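Local coordinates for glutathione S-transferase (Ceriporiopsis subvermispora, PDB 6J3E), which probably conjugates the thiol of glutathione to electrophilic substrates, as a serine-type glutathione S-transferase, at residues Y45-S50 against N140-E145. Sequence-based numbering, arbitrary orientation.
Sequences YPDIAS and NPRSEE
Arg142 reaches out from the first turn of helix 141-153 and takes the carboxylate of Asp47 end-on, one nitrogen to each oxygen. NH1 binds OD2 of Asp47 at 3.0 Å, using the syn lone pair, and NH2 meets OD1 of Asp47 at 3.1 Å, also on the syn side but slightly out of the carboxylate plane. The two flat groups lie only 19° apart, so the charges face each other edge to edge in a nearly coplanar fork. The short side chain of Asp47 holds both oxygens close to the loop, where they can accept two N-H groups. A bend in the arginine chain at chi3 (51°) turns the guanidinium back toward the loop. Pro46 leans its CG over one face, 3.7 Å from NH2 of Arg142; its nonpolar ring offers nothing that would compete with Asp47 for the N-H groups. On the other side of Pro46 in sequence, the backbone N of Tyr45 donates to OG of Ser143 at 2.8 Å, with an N-H...O angle of 156°. Serine suits this place because its short hydroxyl lets the chains come close. That hydroxyl also bonds to the carboxylate of Glu44, which ties it twice to the same loop. The Tyr45 ring, with its near edge beside the hydroxyl, is large enough to span from there to Phe147, which it meets edge-to-face, and to Arg151, a glutathione-binding residue. The contact thus joins the thioredoxin-like N-terminal domain to the helical C-terminal domain beside the glutathione site: a bond from the Tyr45 N-H to a largely buried hydroxyl, itself held by Glu44, is paired with a more exposed salt bridge, whose two-point grip should restrain rotation of both charged groups even where water probably weakens their attraction.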
loop_
_atom_site.group_PDB
_atom_site.type_symbol
_atom_site.label_atom_id
_atom_site.label_comp_id
_atom_site.label_asym_id
_atom_site.label_seq_id
_atom_site.Cartn_x
_atom_site.Cartn_y
_atom_site.Cartn_z
ATOM N N TYR A 45 -22.105 4.360 -19.287
ATOM C CA TYR A 45 -20.937 5.199 -19.024
ATOM C C TYR A 45 -21.173 6.676 -19.296
ATOM O O TYR A 45 -20.868 7.497 -18.415
ATOM C CB TYR A 45 -19.739 4.685 -19.838
ATOM C CG TYR A 45 -18.708 3.970 -19.001
ATOM C CD1 TYR A 45 -17.885 4.681 -18.126
ATOM C CD2 TYR A 45 -18.564 2.588 -19.065
ATOM C CE1 TYR A 45 -16.937 4.033 -17.348
ATOM C CE2 TYR A 45 -17.619 1.926 -18.281
ATOM C CZ TYR A 45 -16.804 2.655 -17.432
ATOM O OH TYR A 45 -15.864 2.014 -16.648
ATOM N N PRO A 46 -21.711 7.089 -20.449
ATOM C CA PRO A 46 -21.807 8.532 -20.719
ATOM C C PRO A 46 -22.878 9.252 -19.890
ATOM O O PRO A 46 -22.850 10.489 -19.820
ATOM C CB PRO A 46 -22.110 8.587 -22.222
ATOM C CG PRO A 46 -22.762 7.271 -22.523
ATOM C CD PRO A 46 -22.200 6.270 -21.579
ATOM N N ASP A 47 -23.800 8.524 -19.257
ATOM C CA ASP A 47 -24.818 9.117 -18.406
ATOM C C ASP A 47 -24.400 9.186 -16.951
ATOM O O ASP A 47 -25.167 9.702 -16.132
ATOM C CB ASP A 47 -26.135 8.332 -18.483
ATOM C CG ASP A 47 -26.541 7.990 -19.904
ATOM O OD1 ASP A 47 -26.275 8.795 -20.822
ATOM O OD2 ASP A 47 -27.124 6.899 -20.098
ATOM N N ILE A 48 -23.219 8.675 -16.605
ATOM C CA ILE A 48 -22.874 8.525 -15.195
ATOM C C ILE A 48 -22.859 9.886 -14.510
ATOM O O ILE A 48 -23.477 10.081 -13.456
ATOM C CB ILE A 48 -21.530 7.793 -15.045
ATOM C CG1 ILE A 48 -21.704 6.312 -15.377
ATOM C CG2 ILE A 48 -20.997 7.934 -13.649
ATOM C CD1 ILE A 48 -20.397 5.525 -15.392
ATOM N N ALA A 49 -22.164 10.849 -15.111
ATOM C CA ALA A 49 -22.138 12.198 -14.567
ATOM C C ALA A 49 -23.555 12.733 -14.391
ATOM O O ALA A 49 -23.945 13.179 -13.299
ATOM C CB ALA A 49 -21.317 13.099 -15.488
ATOM N N SER A 50 -24.362 12.618 -15.449
ATOM C CA SER A 50 -25.715 13.153 -15.438
ATOM C C SER A 50 -26.558 12.538 -14.330
ATOM O O SER A 50 -27.314 13.238 -13.652
ATOM C CB SER A 50 -26.359 12.919 -16.799
ATOM O OG SER A 50 -27.556 13.649 -16.897
ATOM N N ASN A 140 -22.255 -2.087 -24.089
ATOM C CA ASN A 140 -23.321 -1.614 -24.963
ATOM C C ASN A 140 -22.804 -0.469 -25.828
ATOM O O ASN A 140 -21.948 0.306 -25.399
ATOM C CB ASN A 140 -24.528 -1.130 -24.156
ATOM C CG ASN A 140 -25.279 -2.256 -23.500
ATOM O OD1 ASN A 140 -25.313 -3.371 -24.015
ATOM N ND2 ASN A 140 -25.887 -1.974 -22.349
ATOM N N PRO A 141 -23.336 -0.323 -27.033
ATOM C CA PRO A 141 -22.795 0.676 -27.981
ATOM C C PRO A 141 -22.643 2.102 -27.441
ATOM O O PRO A 141 -21.637 2.757 -27.741
ATOM C CB PRO A 141 -23.808 0.611 -29.129
ATOM C CG PRO A 141 -24.333 -0.799 -29.073
ATOM C CD PRO A 141 -24.359 -1.195 -27.634
ATOM N N ARG A 142 -23.600 2.615 -26.660
ATOM C CA ARG A 142 -23.457 3.982 -26.148
ATOM C C ARG A 142 -22.262 4.100 -25.196
ATOM O O ARG A 142 -21.488 5.065 -25.272
ATOM C CB ARG A 142 -24.751 4.432 -25.459
ATOM C CG ARG A 142 -26.006 4.486 -26.340
ATOM C CD ARG A 142 -27.087 5.381 -25.712
ATOM N NE ARG A 142 -26.526 6.685 -25.351
ATOM C CZ ARG A 142 -26.523 7.198 -24.127
ATOM N NH1 ARG A 142 -27.095 6.544 -23.117
ATOM N NH2 ARG A 142 -25.957 8.378 -23.923
ATOM N N SER A 143 -22.102 3.122 -24.286
ATOM C CA SER A 143 -20.930 3.090 -23.408
ATOM C C SER A 143 -19.649 2.832 -24.188
ATOM O O SER A 143 -18.589 3.348 -23.813
ATOM C CB SER A 143 -21.086 2.014 -22.330
ATOM O OG SER A 143 -21.940 2.420 -21.264
ATOM N N GLU A 144 -19.723 2.034 -25.261
ATOM C CA GLU A 144 -18.524 1.722 -26.039
ATOM C C GLU A 144 -17.976 2.964 -26.729
ATOM O O GLU A 144 -16.764 3.199 -26.723
ATOM C CB GLU A 144 -18.820 0.627 -27.063
ATOM C CG GLU A 144 -17.583 0.026 -27.723
ATOM C CD GLU A 144 -16.987 0.905 -28.819
ATOM O OE1 GLU A 144 -15.770 0.751 -29.097
ATOM O OE2 GLU A 144 -17.733 1.741 -29.405
ATOM N N GLU A 145 -18.849 3.762 -27.352
ATOM C CA GLU A 145 -18.391 5.014 -27.951
ATOM C C GLU A 145 -17.680 5.874 -26.912
ATOM O O GLU A 145 -16.564 6.365 -27.142
ATOM C CB GLU A 145 -19.582 5.762 -28.572
ATOM C CG GLU A 145 -19.226 7.051 -29.348
ATOM C CD GLU A 145 -18.981 8.275 -28.449
ATOM O OE1 GLU A 145 -18.072 9.071 -28.774
ATOM O OE2 GLU A 145 -19.685 8.453 -27.423
#